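Local coordinates for protein thymidylate synthase (Enterobacteria phage T4, PDB 1TIS) that catalyses the reductive methylation of dUMP to dTMP with methylenetetrahydrofolate as one-carbon donor, working as a homodimer in the pathway to dTTP, at residues F42-I56 with L182-H196. Numbering follows the deposited sequence.
Sequences FPAVTTKKLAWKACI and LGLPFNIASYATLVH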
loop_
_atom_site.group_PDB
_atom_site.type_symbol
_atom_site.label_atom_id
_atom_site.label_comp_id
_atom_site.label_asym_id
_atom_site.label_seq_id
_atom_site.Cartn_x
_atom_site.Cartn_y
_atom_site.Cartn_z
ATOM N N PHE A 42 21.664 6.897 9.337
ATOM C CA PHE A 42 20.304 6.911 9.834
ATOM C C PHE A 42 19.498 8.016 9.183
ATOM O O PHE A 42 19.684 9.158 9.595
ATOM C CB PHE A 42 20.399 7.082 11.345
ATOM C CG PHE A 42 19.100 7.182 12.098
ATOM C CD1 PHE A 42 18.356 6.047 12.335
ATOM C CD2 PHE A 42 18.701 8.415 12.542
ATOM C CE1 PHE A 42 17.179 6.148 13.037
ATOM C CE2 PHE A 42 17.531 8.513 13.239
ATOM C CZ PHE A 42 16.772 7.389 13.487
ATOM N N PRO A 43 18.554 7.825 8.269
ATOM C CA PRO A 43 18.003 8.900 7.480
ATOM C C PRO A 43 17.267 10.002 8.240
ATOM O O PRO A 43 16.987 11.005 7.581
ATOM C CB PRO A 43 17.128 8.176 6.505
ATOM C CG PRO A 43 16.494 7.105 7.358
ATOM C CD PRO A 43 17.727 6.626 8.123
ATOM N N ALA A 44 16.962 9.972 9.554
ATOM C CA ALA A 44 16.088 11.004 10.132
ATOM C C ALA A 44 16.628 12.424 10.151
ATOM O O ALA A 44 17.425 12.902 10.966
ATOM C CB ALA A 44 15.697 10.709 11.562
ATOM N N VAL A 45 16.075 13.060 9.131
ATOM C CA VAL A 45 16.341 14.430 8.766
ATOM C C VAL A 45 15.871 15.309 9.933
ATOM O O VAL A 45 14.716 15.252 10.363
ATOM C CB VAL A 45 15.576 14.782 7.442
ATOM C CG1 VAL A 45 16.420 15.856 6.756
ATOM C CG2 VAL A 45 15.359 13.608 6.479
ATOM N N THR A 46 16.831 16.056 10.489
ATOM C CA THR A 46 16.616 16.964 11.613
ATOM C C THR A 46 16.000 18.305 11.169
ATOM O O THR A 46 15.253 18.343 10.193
ATOM C CB THR A 46 18.018 17.100 12.308
ATOM O OG1 THR A 46 17.779 17.769 13.545
ATOM C CG2 THR A 46 19.069 17.850 11.469
ATOM N N THR A 47 16.386 19.416 11.814
ATOM C CA THR A 47 15.934 20.784 11.595
ATOM C C THR A 47 14.480 20.855 12.060
ATOM O O THR A 47 13.520 20.225 11.598
ATOM C CB THR A 47 16.120 21.201 10.115
ATOM O OG1 THR A 47 17.472 20.858 9.778
ATOM C CG2 THR A 47 15.895 22.692 9.879
ATOM N N LYS A 48 14.521 21.696 13.119
ATOM C CA LYS A 48 13.559 21.856 14.209
ATOM C C LYS A 48 14.170 20.755 15.098
ATOM O O LYS A 48 14.460 19.657 14.589
ATOM C CB LYS A 48 12.074 21.471 13.902
ATOM C CG LYS A 48 11.266 22.422 13.000
ATOM C CD LYS A 48 9.750 22.106 12.996
ATOM C CE LYS A 48 8.852 23.153 12.286
ATOM N NZ LYS A 48 8.811 22.992 10.842
ATOM N N LYS A 49 14.513 20.938 16.394
ATOM C CA LYS A 49 15.045 19.809 17.169
ATOM C C LYS A 49 13.819 18.917 17.181
ATOM O O LYS A 49 12.757 19.246 17.722
ATOM C CB LYS A 49 15.410 20.139 18.630
ATOM C CG LYS A 49 15.837 18.849 19.364
ATOM C CD LYS A 49 16.506 19.106 20.712
ATOM C CE LYS A 49 16.899 17.801 21.412
ATOM N NZ LYS A 49 17.844 18.079 22.484
ATOM N N LEU A 50 13.948 17.924 16.319
ATOM C CA LEU A 50 12.903 16.967 16.056
ATOM C C LEU A 50 12.462 16.452 17.403
ATOM O O LEU A 50 13.328 16.034 18.183
ATOM C CB LEU A 50 13.527 15.898 15.182
ATOM C CG LEU A 50 12.839 14.596 14.884
ATOM C CD1 LEU A 50 11.562 14.771 14.080
ATOM C CD2 LEU A 50 13.858 13.769 14.146
ATOM N N ALA A 51 11.188 16.554 17.766
ATOM C CA ALA A 51 10.780 15.971 19.019
ATOM C C ALA A 51 10.717 14.478 18.729
ATOM O O ALA A 51 9.720 13.851 18.417
ATOM C CB ALA A 51 9.428 16.498 19.432
ATOM N N TRP A 52 11.893 13.889 18.822
ATOM C CA TRP A 52 12.142 12.535 18.458
ATOM C C TRP A 52 11.789 11.669 19.643
ATOM O O TRP A 52 11.131 10.667 19.436
ATOM C CB TRP A 52 13.608 12.540 18.013
ATOM C CG TRP A 52 14.235 11.187 17.717
ATOM C CD1 TRP A 52 14.215 10.511 16.505
ATOM C CD2 TRP A 52 14.865 10.498 18.699
ATOM N NE1 TRP A 52 14.842 9.369 16.739
ATOM C CE2 TRP A 52 15.240 9.327 18.036
ATOM C CE3 TRP A 52 15.112 10.789 20.029
ATOM C CZ2 TRP A 52 15.914 8.372 18.763
ATOM C CZ3 TRP A 52 15.779 9.829 20.734
ATOM C CH2 TRP A 52 16.165 8.649 20.103
ATOM N N LYS A 53 12.152 11.956 20.891
ATOM C CA LYS A 53 11.745 11.210 22.113
ATOM C C LYS A 53 10.251 10.795 22.193
ATOM O O LYS A 53 9.883 9.723 22.684
ATOM C CB LYS A 53 12.038 12.038 23.378
ATOM C CG LYS A 53 13.124 13.161 23.396
ATOM C CD LYS A 53 12.783 14.531 22.772
ATOM C CE LYS A 53 11.320 14.984 23.000
ATOM N NZ LYS A 53 10.906 15.045 24.400
ATOM N N ALA A 54 9.355 11.677 21.715
ATOM C CA ALA A 54 7.926 11.410 21.599
ATOM C C ALA A 54 7.608 10.625 20.342
ATOM O O ALA A 54 6.529 10.060 20.217
ATOM C CB ALA A 54 7.101 12.663 21.491
ATOM N N CYS A 55 8.471 10.608 19.344
ATOM C CA CYS A 55 8.300 9.725 18.207
ATOM C C CYS A 55 8.657 8.270 18.567
ATOM O O CYS A 55 8.008 7.305 18.127
ATOM C CB CYS A 55 9.161 10.246 17.082
ATOM S SG CYS A 55 9.288 8.919 15.879
ATOM N N ILE A 56 9.674 8.123 19.426
ATOM C CA ILE A 56 10.186 6.855 19.916
ATOM C C ILE A 56 9.167 6.258 20.861
ATOM O O ILE A 56 8.995 5.043 20.930
ATOM C CB ILE A 56 11.557 7.133 20.621
ATOM C CG1 ILE A 56 12.531 7.636 19.598
ATOM C CG2 ILE A 56 12.158 5.904 21.236
ATOM C CD1 ILE A 56 12.755 6.718 18.348
ATOM N N LEU A 182 5.317 19.072 8.002
ATOM C CA LEU A 182 5.473 18.689 9.397
ATOM C C LEU A 182 4.980 17.322 9.783
ATOM O O LEU A 182 4.593 17.078 10.922
ATOM C CB LEU A 182 4.781 19.757 10.239
ATOM C CG LEU A 182 5.693 20.643 11.048
ATOM C CD1 LEU A 182 4.900 21.777 11.608
ATOM C CD2 LEU A 182 6.314 19.862 12.181
ATOM N N GLY A 183 4.989 16.395 8.860
ATOM C CA GLY A 183 4.494 15.062 9.162
ATOM C C GLY A 183 5.565 14.037 8.867
ATOM O O GLY A 183 6.195 13.427 9.744
ATOM N N LEU A 184 5.854 14.025 7.563
ATOM C CA LEU A 184 6.750 13.076 6.949
ATOM C C LEU A 184 8.049 12.969 7.687
ATOM O O LEU A 184 8.448 11.819 7.865
ATOM C CB LEU A 184 7.019 13.441 5.489
ATOM C CG LEU A 184 7.652 12.429 4.544
ATOM C CD1 LEU A 184 6.940 11.066 4.682
ATOM C CD2 LEU A 184 7.650 13.047 3.116
ATOM N N PRO A 185 8.732 13.995 8.198
ATOM C CA PRO A 185 9.811 13.778 9.175
ATOM C C PRO A 185 9.584 12.836 10.371
ATOM O O PRO A 185 10.392 11.899 10.549
ATOM C CB PRO A 185 10.154 15.180 9.532
ATOM C CG PRO A 185 10.192 15.767 8.130
ATOM C CD PRO A 185 8.883 15.299 7.550
ATOM N N PHE A 186 8.479 12.953 11.140
ATOM C CA PHE A 186 8.206 12.048 12.260
ATOM C C PHE A 186 7.998 10.622 11.738
ATOM O O PHE A 186 8.323 9.640 12.411
ATOM C CB PHE A 186 6.985 12.589 12.974
ATOM C CG PHE A 186 6.491 11.956 14.299
ATOM C CD1 PHE A 186 5.624 10.842 14.286
ATOM C CD2 PHE A 186 6.779 12.565 15.527
ATOM C CE1 PHE A 186 5.059 10.365 15.462
ATOM C CE2 PHE A 186 6.211 12.085 16.697
ATOM C CZ PHE A 186 5.355 10.993 16.663
ATOM N N ASN A 187 7.500 10.425 10.510
ATOM C CA ASN A 187 7.324 9.090 9.930
ATOM C C ASN A 187 8.517 8.382 9.347
ATOM O O ASN A 187 8.601 7.164 9.478
ATOM C CB ASN A 187 6.297 9.132 8.877
ATOM C CG ASN A 187 4.967 9.173 9.560
ATOM O OD1 ASN A 187 4.076 9.956 9.210
ATOM N ND2 ASN A 187 4.801 8.312 10.563
ATOM N N ILE A 188 9.452 9.090 8.722
ATOM C CA ILE A 188 10.709 8.538 8.241
ATOM C C ILE A 188 11.327 7.848 9.475
ATOM O O ILE A 188 11.527 6.629 9.513
ATOM C CB ILE A 188 11.632 9.724 7.692
ATOM C CG1 ILE A 188 11.021 10.572 6.534
ATOM C CG2 ILE A 188 12.873 9.067 7.098
ATOM C CD1 ILE A 188 11.835 11.789 5.994
ATOM N N ALA A 189 11.521 8.623 10.561
ATOM C CA ALA A 189 12.110 8.126 11.797
ATOM C C ALA A 189 11.331 6.914 12.346
ATOM O O ALA A 189 11.979 5.864 12.432
ATOM C CB ALA A 189 12.162 9.270 12.847
ATOM N N SER A 190 10.007 6.915 12.653
ATOM C CA SER A 190 9.285 5.767 13.197
ATOM C C SER A 190 9.544 4.452 12.493
ATOM O O SER A 190 9.952 3.507 13.182
ATOM C CB SER A 190 7.800 6.052 13.176
ATOM O OG SER A 190 7.191 6.032 14.474
ATOM N N TYR A 191 9.404 4.287 11.175
ATOM C CA TYR A 191 9.726 2.989 10.607
ATOM C C TYR A 191 11.234 2.751 10.512
ATOM O O TYR A 191 11.648 1.592 10.562
ATOM C CB TYR A 191 9.094 2.860 9.250
ATOM C CG TYR A 191 7.586 2.685 9.329
ATOM C CD1 TYR A 191 7.013 1.494 9.739
ATOM C CD2 TYR A 191 6.777 3.746 9.008
ATOM C CE1 TYR A 191 5.627 1.384 9.838
ATOM C CE2 TYR A 191 5.395 3.634 9.106
ATOM C CZ TYR A 191 4.814 2.457 9.521
ATOM O OH TYR A 191 3.437 2.413 9.647
ATOM N N ALA A 192 12.119 3.760 10.383
ATOM C CA ALA A 192 13.580 3.604 10.436
ATOM C C ALA A 192 13.982 2.879 11.720
ATOM O O ALA A 192 14.787 1.930 11.702
ATOM C CB ALA A 192 14.246 4.952 10.458
ATOM N N THR A 193 13.403 3.318 12.860
ATOM C CA THR A 193 13.602 2.674 14.143
ATOM C C THR A 193 12.914 1.324 13.999
ATOM O O THR A 193 13.637 0.353 14.250
ATOM C CB THR A 193 12.989 3.509 15.273
ATOM O OG1 THR A 193 13.469 4.839 15.114
ATOM C CG2 THR A 193 13.423 3.072 16.659
ATOM N N LEU A 194 11.659 1.123 13.534
ATOM C CA LEU A 194 11.101 -0.239 13.365
ATOM C C LEU A 194 11.931 -1.214 12.527
ATOM O O LEU A 194 11.959 -2.411 12.845
ATOM C CB LEU A 194 9.718 -0.259 12.702
ATOM C CG LEU A 194 8.460 -0.835 13.410
ATOM C CD1 LEU A 194 7.709 -1.675 12.393
ATOM C CD2 LEU A 194 8.792 -1.725 14.590
ATOM N N VAL A 195 12.666 -0.820 11.477
ATOM C CA VAL A 195 13.473 -1.808 10.771
ATOM C C VAL A 195 14.707 -2.047 11.617
ATOM O O VAL A 195 15.357 -3.073 11.479
ATOM C CB VAL A 195 13.798 -1.292 9.356
ATOM C CG1 VAL A 195 14.570 -0.040 9.454
ATOM C CG2 VAL A 195 14.659 -2.283 8.585
ATOM N N HIS A 196 15.090 -1.152 12.520
ATOM C CA HIS A 196 16.189 -1.443 13.438
ATOM C C HIS A 196 15.866 -2.500 14.493
ATOM O O HIS A 196 16.581 -3.488 14.682
ATOM C CB HIS A 196 16.627 -0.169 14.155
ATOM C CG HIS A 196 17.662 0.530 13.316
ATOM N ND1 HIS A 196 17.444 1.264 12.245
ATOM C CD2 HIS A 196 19.016 0.437 13.534
ATOM C CE1 HIS A 196 18.613 1.614 11.799
ATOM N NE2 HIS A 196 19.549 1.117 12.572
#
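Cys55 sits on the Phe186 ring where, in the thymidylate synthase fold, the extended segment that leads into helix 53-64, together with the helix's early residues, covers one side of the central helix 184-202. The sulfur-aromatic contact is almost head-on: Cys55 SG lies 4.2 Å from the centroid of the Phe186 ring and 2° off its normal. Cys55 CB adds a CH-pi contact over the same ring, displaced toward the rim, at 3.5 Å from Phe186 CE2. With CG anti to the backbone N (chi1 -174°), Phe186 carries its ring out to the first turn of helix 53-64, where Glu58 also touches it.

Most of the remaining packing is apolar and is spread along the helix. Ala44 CB meets Ala189 CB at 4.0 Å, in keeping with the close backbones here, and Trp52 brings the edge of its indole to the same methyl. Ile188 uses two branches, CG2 against the Pro43 ring and CD1 against Val45 CG2. Further along, Phe42 CE1 packs against Ala192 CB at 4.1 Å. Just before the N-cap Gly183, Leu182 is crossed at about a right angle by the poorly ordered Lys48 chain.

No hydrogen bond joins the two segments. On its far side the helix faces the sheet: Tyr191 stacks on Trp173, and Asn187, which probably helps bind dUMP at the site shared between subunits, accepts a hydrogen bond at OD1 from Gln175 NE2. Ile56 CD1 reaches the Thr193 hydroxyl, whose OG1 bonds 3.2 Å back to Ala189 O, from above the carbonyl plane.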